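Long-range contacts in putative ubiquinone biosynthesis protein (Nostoc punctiforme, PDB 3MSQ), which is of undetermined activity but, as a member of the Coq4 superfamily, probably takes part in ubiquinone (coenzyme Q) biosynthesis: residues 46-51 and 154-159; 69-74 and 115-120; 86-91 and 205-210. All coordinates share one frame; numbering follows the deposited sequence.

Contact 1 (46-51 and 154-159)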
ATOM      1  N   THR A  46     -12.056  -3.979 -13.245  1.00 50.06           N
ATOM      2  CA  THR A  46     -11.897  -5.343 -12.732  1.00 49.95           C
ATOM      3  C   THR A  46     -12.876  -6.344 -13.374  1.00 56.25           C
ATOM      4  O   THR A  46     -13.867  -5.950 -13.985  1.00 56.89           O
ATOM      5  CB  THR A  46     -12.018  -5.374 -11.196  1.00 49.19           C
ATOM      6  OG1 THR A  46     -13.373  -5.116 -10.854  1.00 46.53           O
ATOM      7  CG2 THR A  46     -11.099  -4.378 -10.497  1.00 48.02           C
ATOM      8  N   GLN A  47     -12.597  -7.636 -13.201  1.00 54.64           N
ATOM      9  CA  GLN A  47     -13.419  -8.735 -13.677  1.00 55.72           C
ATOM     10  C   GLN A  47     -14.724  -8.853 -12.870  1.00 63.29           C
ATOM     11  O   GLN A  47     -15.755  -9.218 -13.439  1.00 63.18           O
ATOM     12  CB  GLN A  47     -12.626 -10.038 -13.604  1.00 57.76           C
ATOM     13  CG  GLN A  47     -13.287 -11.178 -14.354  1.00 66.63           C
ATOM     14  CD  GLN A  47     -12.651 -12.509 -14.103  1.00 75.67           C
ATOM     15  OE1 GLN A  47     -11.452 -12.624 -13.835  1.00 67.79           O
ATOM     16  NE2 GLN A  47     -13.446 -13.552 -14.239  1.00 71.19           N
HETATM   17  N   MSE A  48     -14.674  -8.563 -11.557  1.00 63.21           N
HETATM   18  CA  MSE A  48     -15.825  -8.618 -10.648  1.00 64.94           C
HETATM   19  C   MSE A  48     -16.888  -7.624 -11.082  1.00 63.57           C
HETATM   20  O   MSE A  48     -18.064  -7.917 -10.918  1.00 64.29           O
HETATM   21  CB  MSE A  48     -15.391  -8.403  -9.166  1.00 69.47           C
HETATM   22  CG  MSE A  48     -16.563  -8.223  -8.146  1.00 79.17           C
HETATM   23 SE   MSE A  48     -17.208  -9.790  -7.090  0.75 90.31          SE
HETATM   24  CE  MSE A  48     -18.779  -9.028  -6.202  1.00 86.35           C
ATOM     25  N   ALA A  49     -16.490  -6.487 -11.677  1.00 56.41           N
ATOM     26  CA  ALA A  49     -17.417  -5.466 -12.186  1.00 54.38           C
ATOM     27  C   ALA A  49     -18.323  -6.087 -13.254  1.00 56.43           C
ATOM     28  O   ALA A  49     -19.547  -6.039 -13.118  1.00 56.85           O
ATOM     29  CB  ALA A  49     -16.643  -4.275 -12.756  1.00 54.72           C
ATOM     30  N   GLN A  50     -17.724  -6.758 -14.253  1.00 50.69           N
ATOM     31  CA  GLN A  50     -18.447  -7.414 -15.329  1.00 49.59           C
ATOM     32  C   GLN A  50     -19.278  -8.607 -14.852  1.00 53.08           C
ATOM     33  O   GLN A  50     -20.409  -8.788 -15.307  1.00 52.36           O
ATOM     34  CB  GLN A  50     -17.480  -7.821 -16.445  1.00 51.34           C
ATOM     35  CG  GLN A  50     -18.176  -8.216 -17.754  1.00 53.08           C
ATOM     36  CD  GLN A  50     -19.151  -7.161 -18.240  1.00 65.66           C
ATOM     37  OE1 GLN A  50     -18.782  -6.012 -18.517  1.00 62.78           O
ATOM     38  NE2 GLN A  50     -20.431  -7.510 -18.312  1.00 48.79           N
ATOM     39  N   LEU A  51     -18.715  -9.411 -13.955  1.00 50.58           N
ATOM     40  CA  LEU A  51     -19.359 -10.587 -13.395  1.00 52.26           C
ATOM     41  C   LEU A  51     -20.613 -10.207 -12.602  1.00 55.47           C
ATOM     42  O   LEU A  51     -21.631 -10.897 -12.735  1.00 54.68           O
ATOM     43  CB  LEU A  51     -18.360 -11.300 -12.501  1.00 53.65           C
ATOM     44  CG  LEU A  51     -18.272 -12.797 -12.681  1.00 60.61           C
ATOM     45  CD1 LEU A  51     -17.144 -13.158 -13.634  1.00 61.51           C
ATOM     46  CD2 LEU A  51     -18.081 -13.476 -11.338  1.00 64.10           C
ATOM     47  N   PRO A 154     -24.645  -9.291  -4.839  1.00 52.46           N
ATOM     48  CA  PRO A 154     -23.244  -8.827  -4.658  1.00 51.75           C
ATOM     49  C   PRO A 154     -22.637  -8.008  -5.795  1.00 56.87           C
ATOM     50  O   PRO A 154     -22.624  -8.443  -6.939  1.00 56.63           O
ATOM     51  CB  PRO A 154     -22.447 -10.107  -4.414  1.00 53.46           C
ATOM     52  CG  PRO A 154     -23.404 -11.234  -4.585  1.00 57.78           C
ATOM     53  CD  PRO A 154     -24.756 -10.761  -4.893  1.00 53.18           C
ATOM     54  N   ILE A 155     -22.109  -6.824  -5.467  1.00 53.93           N
ATOM     55  CA  ILE A 155     -21.403  -5.927  -6.404  1.00 52.59           C
ATOM     56  C   ILE A 155     -20.025  -5.574  -5.803  1.00 54.83           C
ATOM     57  O   ILE A 155     -19.922  -5.553  -4.582  1.00 51.60           O
ATOM     58  CB  ILE A 155     -22.227  -4.671  -6.819  1.00 54.83           C
ATOM     59  CG1 ILE A 155     -22.469  -3.673  -5.631  1.00 54.53           C
ATOM     60  CG2 ILE A 155     -23.512  -5.097  -7.538  1.00 54.66           C
ATOM     61  CD1 ILE A 155     -22.939  -2.287  -5.967  1.00 60.92           C
ATOM     62  N   PRO A 156     -18.958  -5.318  -6.613  1.00 54.33           N
ATOM     63  CA  PRO A 156     -17.628  -5.057  -6.026  1.00 54.43           C
ATOM     64  C   PRO A 156     -17.519  -4.106  -4.835  1.00 59.15           C
ATOM     65  O   PRO A 156     -16.927  -4.518  -3.832  1.00 59.22           O
ATOM     66  CB  PRO A 156     -16.763  -4.630  -7.210  1.00 56.49           C
ATOM     67  CG  PRO A 156     -17.699  -4.535  -8.382  1.00 60.98           C
ATOM     68  CD  PRO A 156     -18.881  -5.364  -8.087  1.00 56.28           C
ATOM     69  N   ILE A 157     -18.088  -2.871  -4.913  1.00 54.77           N
ATOM     70  CA  ILE A 157     -18.041  -1.885  -3.815  1.00 53.20           C
ATOM     71  C   ILE A 157     -18.527  -2.401  -2.458  1.00 55.90           C
ATOM     72  O   ILE A 157     -17.915  -2.073  -1.450  1.00 56.53           O
ATOM     73  CB  ILE A 157     -18.572  -0.465  -4.198  1.00 55.58           C
ATOM     74  CG1 ILE A 157     -17.951   0.662  -3.337  1.00 55.43           C
ATOM     75  CG2 ILE A 157     -20.086  -0.393  -4.225  1.00 55.90           C
ATOM     76  CD1 ILE A 157     -16.412   0.915  -3.553  1.00 54.82           C
ATOM     77  N   SER A 158     -19.574  -3.240  -2.424  1.00 51.35           N
ATOM     78  CA  SER A 158     -20.066  -3.817  -1.165  1.00 50.87           C
ATOM     79  C   SER A 158     -18.990  -4.702  -0.511  1.00 56.61           C
ATOM     80  O   SER A 158     -18.666  -4.509   0.675  1.00 57.13           O
ATOM     81  CB  SER A 158     -21.361  -4.589  -1.392  1.00 51.95           C
ATOM     82  OG  SER A 158     -22.393  -3.700  -1.785  1.00 52.20           O
ATOM     83  N   VAL A 159     -18.389  -5.618  -1.305  1.00 52.69           N
ATOM     84  CA  VAL A 159     -17.327  -6.516  -0.847  1.00 53.14           C
ATOM     85  C   VAL A 159     -16.186  -5.699  -0.259  1.00 54.01           C
ATOM     86  O   VAL A 159     -15.710  -6.007   0.825  1.00 53.23           O
ATOM     87  CB  VAL A 159     -16.775  -7.394  -1.984  1.00 59.12           C
ATOM     88  CG1 VAL A 159     -15.929  -8.534  -1.436  1.00 59.63           C
ATOM     89  CG2 VAL A 159     -17.882  -7.914  -2.870  1.00 59.64           C
TER
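M48 and P156 meet without a hydrogen bond between their segments; the shortest sound polar bond, L51 N to Q47 O at 3.0 Å, lies inside helix 47-56 and fixes the turn that carries M48. Within the all-helical Coq4 fold, the first turn of helix 47-56 packs on the first turn of helix 156-172. Proline suits its place there: I155 is the N-cap, and a first-turn residue needs no backbone N-H for the helix, so the proline costs the helix no hydrogen bond, and its ring offers CB, CG and CD to M48 and A49. M48, modelled as selenomethionine, supplies a long, flexible chain to lie against it. Its CG is anti to the backbone N (chi1 171°), which carries it across to the P156 ring, where M48 CG sits 3.7 Å from P156 CD and equally near P156 CB. A49 CA also approaches the ring, 3.9 Å from P156 CG, a close approach helped by the small alanine, whose CB turns away toward I115. The bend of M48 at chi2 (97°) takes selenium and CE from the ring toward V159. M48 CE passes 3.7 Å from I155 C and lies 4.2 Å from P154 CB. A second subunit packs close by, its S170 against M48 and its F177 against V159, so this apolar patch forms part of a subunit interface. The M48 chain finishes methyl to methyl, M48 CE lying 3.6 Å from V159 CG2, the branch beside the valine's backbone N.

Contact 2 (69-74 and 115-120)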
ATOM      1  N   ARG A  69     -32.703   0.990 -18.798  1.00 50.02           N
ATOM      2  CA  ARG A  69     -31.658   1.874 -18.257  1.00 48.73           C
ATOM      3  C   ARG A  69     -32.363   2.883 -17.368  1.00 55.14           C
ATOM      4  O   ARG A  69     -32.161   4.096 -17.471  1.00 57.05           O
ATOM      5  CB  ARG A  69     -30.776   2.518 -19.331  1.00 46.06           C
ATOM      6  CG  ARG A  69     -29.977   1.511 -20.146  1.00 52.35           C
ATOM      7  CD  ARG A  69     -28.685   1.151 -19.464  1.00 52.09           C
ATOM      8  NE  ARG A  69     -27.761   0.382 -20.301  1.00 59.51           N
ATOM      9  CZ  ARG A  69     -26.875   0.924 -21.132  1.00 67.13           C
ATOM     10  NH1 ARG A  69     -26.832   2.240 -21.304  1.00 55.15           N
ATOM     11  NH2 ARG A  69     -26.046   0.152 -21.822  1.00 47.18           N
ATOM     12  N   TRP A  70     -33.271   2.339 -16.538  1.00 51.02           N
ATOM     13  CA  TRP A  70     -34.142   3.029 -15.603  1.00 50.81           C
ATOM     14  C   TRP A  70     -33.354   3.770 -14.556  1.00 54.01           C
ATOM     15  O   TRP A  70     -32.473   3.188 -13.911  1.00 55.52           O
ATOM     16  CB  TRP A  70     -35.108   2.028 -14.919  1.00 50.10           C
ATOM     17  CG  TRP A  70     -36.069   2.688 -13.971  1.00 52.04           C
ATOM     18  CD1 TRP A  70     -37.296   3.194 -14.276  1.00 55.96           C
ATOM     19  CD2 TRP A  70     -35.834   3.013 -12.588  1.00 52.15           C
ATOM     20  NE1 TRP A  70     -37.850   3.803 -13.166  1.00 55.95           N
ATOM     21  CE2 TRP A  70     -36.968   3.714 -12.123  1.00 56.42           C
ATOM     22  CE3 TRP A  70     -34.771   2.780 -11.694  1.00 53.26           C
ATOM     23  CZ2 TRP A  70     -37.071   4.178 -10.814  1.00 55.66           C
ATOM     24  CZ3 TRP A  70     -34.874   3.246 -10.398  1.00 54.54           C
ATOM     25  CH2 TRP A  70     -36.014   3.936  -9.970  1.00 55.70           C
ATOM     26  N   LEU A  71     -33.723   5.035 -14.327  1.00 47.35           N
ATOM     27  CA  LEU A  71     -33.139   5.864 -13.269  1.00 45.25           C
ATOM     28  C   LEU A  71     -34.287   6.644 -12.644  1.00 46.62           C
ATOM     29  O   LEU A  71     -35.250   6.921 -13.345  1.00 46.94           O
ATOM     30  CB  LEU A  71     -32.037   6.785 -13.807  1.00 45.40           C
ATOM     31  CG  LEU A  71     -30.718   6.112 -14.202  1.00 48.80           C
ATOM     32  CD1 LEU A  71     -29.847   7.060 -14.965  1.00 48.38           C
ATOM     33  CD2 LEU A  71     -29.990   5.539 -12.992  1.00 47.61           C
ATOM     34  N   PRO A  72     -34.272   6.939 -11.332  1.00 42.85           N
ATOM     35  CA  PRO A  72     -35.429   7.602 -10.718  1.00 43.48           C
ATOM     36  C   PRO A  72     -35.677   9.038 -11.187  1.00 50.80           C
ATOM     37  O   PRO A  72     -34.740   9.791 -11.451  1.00 51.17           O
ATOM     38  CB  PRO A  72     -35.133   7.512  -9.221  1.00 44.70           C
ATOM     39  CG  PRO A  72     -33.672   7.426  -9.140  1.00 47.98           C
ATOM     40  CD  PRO A  72     -33.228   6.656 -10.328  1.00 43.71           C
ATOM     41  N   ALA A  73     -36.973   9.394 -11.312  1.00 48.93           N
ATOM     42  CA  ALA A  73     -37.448  10.711 -11.721  1.00 49.48           C
ATOM     43  C   ALA A  73     -37.021  11.766 -10.698  1.00 56.91           C
ATOM     44  O   ALA A  73     -36.815  11.436  -9.533  1.00 57.06           O
ATOM     45  CB  ALA A  73     -38.955  10.694 -11.875  1.00 50.33           C
ATOM     46  N   PRO A  74     -36.816  13.033 -11.099  1.00 57.25           N
ATOM     47  CA  PRO A  74     -36.399  14.031 -10.105  1.00 58.02           C
ATOM     48  C   PRO A  74     -37.538  14.331  -9.122  1.00 63.99           C
ATOM     49  O   PRO A  74     -38.729  14.222  -9.467  1.00 63.90           O
ATOM     50  CB  PRO A  74     -36.011  15.246 -10.955  1.00 59.89           C
ATOM     51  CG  PRO A  74     -36.824  15.112 -12.194  1.00 64.09           C
ATOM     52  CD  PRO A  74     -36.973  13.638 -12.444  1.00 59.10           C
ATOM     53  N   ILE A 115     -21.954  -1.330 -16.862  1.00 46.12           N
ATOM     54  CA  ILE A 115     -21.197  -0.974 -15.646  1.00 44.60           C
ATOM     55  C   ILE A 115     -21.467   0.504 -15.226  1.00 48.15           C
ATOM     56  O   ILE A 115     -21.762   0.757 -14.054  1.00 46.60           O
ATOM     57  CB  ILE A 115     -19.692  -1.319 -15.797  1.00 47.20           C
ATOM     58  CG1 ILE A 115     -19.493  -2.843 -15.727  1.00 47.04           C
ATOM     59  CG2 ILE A 115     -18.818  -0.573 -14.774  1.00 43.95           C
ATOM     60  CD1 ILE A 115     -18.156  -3.359 -16.272  1.00 47.09           C
ATOM     61  N   SER A 116     -21.424   1.460 -16.194  1.00 45.10           N
ATOM     62  CA  SER A 116     -21.740   2.859 -15.899  1.00 44.31           C
ATOM     63  C   SER A 116     -23.227   2.989 -15.536  1.00 48.56           C
ATOM     64  O   SER A 116     -23.584   3.806 -14.678  1.00 49.30           O
ATOM     65  CB  SER A 116     -21.334   3.791 -17.036  1.00 45.64           C
ATOM     66  OG  SER A 116     -21.762   3.313 -18.297  1.00 54.54           O
ATOM     67  N   TYR A 117     -24.078   2.120 -16.127  1.00 43.02           N
ATOM     68  CA  TYR A 117     -25.481   2.104 -15.748  1.00 42.42           C
ATOM     69  C   TYR A 117     -25.672   1.683 -14.252  1.00 47.38           C
ATOM     70  O   TYR A 117     -26.323   2.390 -13.493  1.00 47.84           O
ATOM     71  CB  TYR A 117     -26.331   1.217 -16.676  1.00 42.59           C
ATOM     72  CG  TYR A 117     -27.720   1.038 -16.103  1.00 43.75           C
ATOM     73  CD1 TYR A 117     -28.526   2.137 -15.824  1.00 45.89           C
ATOM     74  CD2 TYR A 117     -28.185  -0.218 -15.738  1.00 44.49           C
ATOM     75  CE1 TYR A 117     -29.755   1.992 -15.190  1.00 46.25           C
ATOM     76  CE2 TYR A 117     -29.443  -0.381 -15.159  1.00 45.45           C
ATOM     77  CZ  TYR A 117     -30.224   0.730 -14.882  1.00 50.78           C
ATOM     78  OH  TYR A 117     -31.450   0.600 -14.279  1.00 51.30           O
ATOM     79  N   LEU A 118     -25.143   0.527 -13.856  1.00 44.16           N
ATOM     80  CA  LEU A 118     -25.269   0.008 -12.493  1.00 43.84           C
ATOM     81  C   LEU A 118     -24.716   0.978 -11.466  1.00 48.32           C
ATOM     82  O   LEU A 118     -25.274   1.088 -10.386  1.00 47.33           O
ATOM     83  CB  LEU A 118     -24.583  -1.355 -12.382  1.00 43.78           C
ATOM     84  CG  LEU A 118     -24.615  -2.060 -11.027  1.00 46.68           C
ATOM     85  CD1 LEU A 118     -26.028  -2.323 -10.562  1.00 46.22           C
ATOM     86  CD2 LEU A 118     -23.786  -3.340 -11.064  1.00 47.92           C
ATOM     87  N   LYS A 119     -23.650   1.709 -11.824  1.00 46.31           N
ATOM     88  CA  LYS A 119     -23.026   2.715 -10.971  1.00 46.02           C
ATOM     89  C   LYS A 119     -24.035   3.828 -10.707  1.00 50.24           C
ATOM     90  O   LYS A 119     -24.243   4.190  -9.550  1.00 48.82           O
ATOM     91  CB  LYS A 119     -21.782   3.261 -11.681  1.00 49.04           C
ATOM     92  CG  LYS A 119     -20.777   3.946 -10.777  1.00 48.31           C
ATOM     93  CD  LYS A 119     -19.369   3.835 -11.349  1.00 45.64           C
ATOM     94  CE  LYS A 119     -19.088   4.907 -12.317  1.00 52.37           C
ATOM     95  NZ  LYS A 119     -17.675   4.893 -12.710  1.00 70.73           N
HETATM   96  N   MSE A 120     -24.701   4.323 -11.780  1.00 48.70           N
HETATM   97  CA  MSE A 120     -25.704   5.382 -11.689  1.00 49.49           C
HETATM   98  C   MSE A 120     -26.934   4.906 -10.948  1.00 53.20           C
HETATM   99  O   MSE A 120     -27.342   5.588 -10.013  1.00 54.03           O
HETATM  100  CB  MSE A 120     -26.031   5.995 -13.055  1.00 52.56           C
HETATM  101  CG  MSE A 120     -24.858   6.809 -13.636  1.00 60.70           C
HETATM  102 SE   MSE A 120     -24.181   8.174 -12.418  0.75 69.19          SE
HETATM  103  CE  MSE A 120     -25.740   9.409 -12.709  1.00 66.77           C
TER
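Y117 and W70 share the polar bond of this contact, Y117 OH donating to W70 O over 2.8 Å. The donor lies in the carbonyl plane, on a lone pair of the oxygen (C=O...donor angle 129°), and the acceptor in turn sits at the edge of the phenol ring. A tyrosine suits the position because its ring spans the distance from the helix to the loop backbone and still ends in a donor. A phenylalanine here would probably keep the ring packing but leave W70 O without this donor and the loop less firmly tied to the helix.

Over the ring face, R69 CA stands 4.0 Å from the Y117 centroid, 27° off the normal, as a CH-pi contact. The R69 chain then runs over the same face, R69 CD lying 3.5 Å from Y117 CG. The guanidinium lies beyond the ring, near Y117 CB, its plane turned 16° from that of the ring; its NH2 makes a long, weak ion pair with D114. In the helical Coq4 fold this joins the loop leaving helix 60-68 to helix 114-133. R69, the first residue past helix 60-68, has positive phi and turns the chain across the tyrosine, while F66 of that helix meets the Y117 ring edge-to-face.

The apolar part rests on L71, which, with CG anti to its carbonyl carbon, sends CD2 obliquely toward Y117 CE1. L71 CD2 also lies 4.0 Å from CB of M120, a selenomethionine one helical turn onward.

Contact 3 (86-91 and 205-210)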
ATOM      1  N   GLY A  86     -46.467   7.666   7.314  1.00 78.04           N
ATOM      2  CA  GLY A  86     -45.532   6.544   7.227  1.00 75.79           C
ATOM      3  C   GLY A  86     -44.968   6.180   5.873  1.00 76.25           C
ATOM      4  O   GLY A  86     -44.253   5.185   5.770  1.00 74.88           O
ATOM      5  N   THR A  87     -45.299   6.962   4.830  1.00 71.34           N
ATOM      6  CA  THR A  87     -44.862   6.738   3.444  1.00 68.80           C
ATOM      7  C   THR A  87     -43.358   6.946   3.272  1.00 70.92           C
ATOM      8  O   THR A  87     -42.760   7.707   4.027  1.00 70.60           O
ATOM      9  CB  THR A  87     -45.662   7.599   2.453  1.00 69.34           C
ATOM     10  OG1 THR A  87     -45.282   8.972   2.592  1.00 66.79           O
ATOM     11  CG2 THR A  87     -47.164   7.431   2.608  1.00 67.79           C
ATOM     12  N   LEU A  88     -42.768   6.290   2.249  1.00 66.19           N
ATOM     13  CA  LEU A  88     -41.348   6.333   1.894  1.00 64.96           C
ATOM     14  C   LEU A  88     -40.849   7.768   1.681  1.00 71.42           C
ATOM     15  O   LEU A  88     -39.764   8.115   2.156  1.00 71.63           O
ATOM     16  CB  LEU A  88     -41.108   5.480   0.642  1.00 63.52           C
ATOM     17  CG  LEU A  88     -39.703   5.447   0.041  1.00 65.56           C
ATOM     18  CD1 LEU A  88     -38.753   4.714   0.928  1.00 64.39           C
ATOM     19  CD2 LEU A  88     -39.734   4.795  -1.320  1.00 66.98           C
ATOM     20  N   GLY A  89     -41.657   8.576   0.991  1.00 68.77           N
ATOM     21  CA  GLY A  89     -41.375   9.981   0.717  1.00 68.96           C
ATOM     22  C   GLY A  89     -41.177  10.791   1.977  1.00 73.42           C
ATOM     23  O   GLY A  89     -40.132  11.416   2.143  1.00 73.72           O
ATOM     24  N   HIS A  90     -42.163  10.732   2.891  1.00 70.36           N
ATOM     25  CA  HIS A  90     -42.162  11.437   4.162  1.00 71.38           C
ATOM     26  C   HIS A  90     -40.964  11.081   5.049  1.00 75.82           C
ATOM     27  O   HIS A  90     -40.303  11.990   5.552  1.00 77.56           O
ATOM     28  CB  HIS A  90     -43.484  11.198   4.906  1.00 73.36           C
ATOM     29  CG  HIS A  90     -43.704  12.133   6.056  1.00 78.54           C
ATOM     30  ND1 HIS A  90     -44.393  13.324   5.896  1.00 81.76           N
ATOM     31  CD2 HIS A  90     -43.314  12.026   7.346  1.00 80.46           C
ATOM     32  CE1 HIS A  90     -44.400  13.898   7.086  1.00 82.24           C
ATOM     33  NE2 HIS A  90     -43.768  13.152   7.991  1.00 82.08           N
ATOM     34  N   VAL A  91     -40.692   9.771   5.245  1.00 69.64           N
ATOM     35  CA  VAL A  91     -39.601   9.268   6.088  1.00 67.70           C
ATOM     36  C   VAL A  91     -38.242   9.747   5.564  1.00 74.09           C
ATOM     37  O   VAL A  91     -37.439  10.264   6.350  1.00 74.18           O
ATOM     38  CB  VAL A  91     -39.656   7.731   6.294  1.00 68.63           C
ATOM     39  CG1 VAL A  91     -38.537   7.252   7.221  1.00 67.88           C
ATOM     40  CG2 VAL A  91     -41.017   7.286   6.822  1.00 68.73           C
ATOM     41  N   GLN A 205     -41.763   5.217  -7.895  1.00 58.48           N
ATOM     42  CA  GLN A 205     -43.169   4.784  -7.880  1.00 58.93           C
ATOM     43  C   GLN A 205     -43.650   4.365  -6.465  1.00 63.54           C
ATOM     44  O   GLN A 205     -44.835   4.056  -6.272  1.00 63.31           O
ATOM     45  CB  GLN A 205     -43.358   3.623  -8.872  1.00 59.70           C
ATOM     46  CG  GLN A 205     -43.495   4.069 -10.323  1.00 70.94           C
ATOM     47  CD  GLN A 205     -42.984   3.026 -11.282  1.00 91.01           C
ATOM     48  OE1 GLN A 205     -42.071   3.302 -12.083  1.00 94.06           O
ATOM     49  NE2 GLN A 205     -43.547   1.802 -11.213  1.00 67.95           N
ATOM     50  N   LEU A 206     -42.725   4.354  -5.489  1.00 59.73           N
ATOM     51  CA  LEU A 206     -43.014   3.935  -4.118  1.00 59.79           C
ATOM     52  C   LEU A 206     -43.006   5.064  -3.067  1.00 65.79           C
ATOM     53  O   LEU A 206     -43.238   4.777  -1.892  1.00 66.15           O
ATOM     54  CB  LEU A 206     -42.046   2.801  -3.690  1.00 58.49           C
ATOM     55  CG  LEU A 206     -42.035   1.494  -4.489  1.00 60.78           C
ATOM     56  CD1 LEU A 206     -40.898   0.597  -4.024  1.00 59.75           C
ATOM     57  CD2 LEU A 206     -43.350   0.756  -4.368  1.00 62.03           C
ATOM     58  N   TRP A 207     -42.753   6.333  -3.471  1.00 63.15           N
ATOM     59  CA  TRP A 207     -42.707   7.475  -2.545  1.00 63.37           C
ATOM     60  C   TRP A 207     -43.999   7.622  -1.703  1.00 67.46           C
ATOM     61  O   TRP A 207     -43.920   8.004  -0.537  1.00 67.81           O
ATOM     62  CB  TRP A 207     -42.459   8.794  -3.298  1.00 62.08           C
ATOM     63  CG  TRP A 207     -41.121   8.989  -3.960  1.00 61.55           C
ATOM     64  CD1 TRP A 207     -40.911   9.341  -5.260  1.00 63.68           C
ATOM     65  CD2 TRP A 207     -39.832   9.028  -3.321  1.00 60.79           C
ATOM     66  NE1 TRP A 207     -39.575   9.558  -5.484  1.00 62.43           N
ATOM     67  CE2 TRP A 207     -38.885   9.371  -4.313  1.00 63.86           C
ATOM     68  CE3 TRP A 207     -39.379   8.779  -2.019  1.00 62.01           C
ATOM     69  CZ2 TRP A 207     -37.507   9.451  -4.044  1.00 62.26           C
ATOM     70  CZ3 TRP A 207     -38.019   8.866  -1.753  1.00 62.76           C
ATOM     71  CH2 TRP A 207     -37.099   9.197  -2.759  1.00 62.50           C
ATOM     72  N   ASP A 208     -45.173   7.325  -2.309  1.00 63.06           N
ATOM     73  CA  ASP A 208     -46.513   7.423  -1.722  1.00 63.85           C
ATOM     74  C   ASP A 208     -47.002   6.115  -1.057  1.00 68.25           C
ATOM     75  O   ASP A 208     -48.174   6.021  -0.676  1.00 69.01           O
ATOM     76  CB  ASP A 208     -47.520   7.884  -2.800  1.00 66.44           C
ATOM     77  CG  ASP A 208     -47.777   6.880  -3.918  1.00 81.24           C
ATOM     78  OD1 ASP A 208     -46.805   6.511  -4.632  1.00 83.13           O
ATOM     79  OD2 ASP A 208     -48.951   6.485  -4.102  1.00 87.33           O
ATOM     80  N   VAL A 209     -46.111   5.114  -0.929  1.00 63.72           N
ATOM     81  CA  VAL A 209     -46.402   3.805  -0.327  1.00 63.29           C
ATOM     82  C   VAL A 209     -45.779   3.756   1.078  1.00 67.14           C
ATOM     83  O   VAL A 209     -44.639   4.201   1.259  1.00 67.01           O
ATOM     84  CB  VAL A 209     -45.905   2.626  -1.229  1.00 66.14           C
ATOM     85  CG1 VAL A 209     -46.278   1.262  -0.647  1.00 66.56           C
ATOM     86  CG2 VAL A 209     -46.436   2.754  -2.661  1.00 65.84           C
ATOM     87  N   GLN A 210     -46.517   3.202   2.062  1.00 62.01           N
ATOM     88  CA  GLN A 210     -46.024   3.051   3.432  1.00 60.41           C
ATOM     89  C   GLN A 210     -44.762   2.200   3.464  1.00 60.40           C
ATOM     90  O   GLN A 210     -44.656   1.239   2.706  1.00 58.51           O
ATOM     91  CB  GLN A 210     -47.100   2.393   4.301  1.00 62.93           C
ATOM     92  CG  GLN A 210     -48.272   3.302   4.635  1.00 69.49           C
ATOM     93  CD  GLN A 210     -47.933   4.381   5.635  1.00 74.08           C
ATOM     94  OE1 GLN A 210     -48.070   5.569   5.345  1.00 68.44           O
ATOM     95  NE2 GLN A 210     -47.527   3.993   6.847  1.00 59.23           N
TER
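L88 projects from the first turn of helix 88-98 into the bend formed by L206 and W207. With CG anti to the backbone N (chi1 176°), its side chain reaches over the turn, and L88 CD2 packs 3.9 Å from L206 CB. L88 CG also lies 3.9 Å from W207 CE3, the two side chains crossing at a slant. The indole leaves its backbone directed away from the helix, yet its benzo part swings back alongside G89, W207 CE3 3.6 Å from G89 CA; a glycine suits this spot because a CB here would crowd W207 O. F75 meets the indole edge-to-face, and I128 of helix 114-133 touches both L88 and W207.

Q210 approaches from the other end. Its chain bends at chi2 (-72°), laying the amide beside G86, with Q210 NE2 3.3 Å from G86 CA; glycine again fits, since a CB on it would run into that NE2. T87 is the N-cap residue: T87 CG2 lies 3.4 Å from Q210 OE1, while its hydroxyl bonds to P84 O.

The backbones are joined by a single beta bridge between T87 and Q210, and a type I turn from L206 to V209 brings the loop to the helix start. L88 N donates to V209 O over 3.0 Å and G89 N to W207 O over 2.8 Å. Amides at a helix start lack acceptors within their own helix, so the loop carbonyls satisfy them and probably gain from the positive end of the helix dipole.

Overall arrangement
The three contacts spread across one all-helical chain, with contact 2 in between. Its centre is about 17 Å from that of contact 1 and about 20 Å from that of contact 3, whereas contacts 1 and 3 lie about 30 Å apart between centres, on opposite sides of the chain's centre. Helix 114-133 connects them: I115 packs on A49 and Q50 of contact 1, Y117 and M120 belong to contact 2, and I128 reaches L88 and W207 of contact 3. Along the chain, contact 2 is nested inside the loop closed by 46-51 and 154-159, while contact 3 crosses both. Distant parts of the sequence are thus interlocked around a shared helix, and only contact 1 touches another subunit.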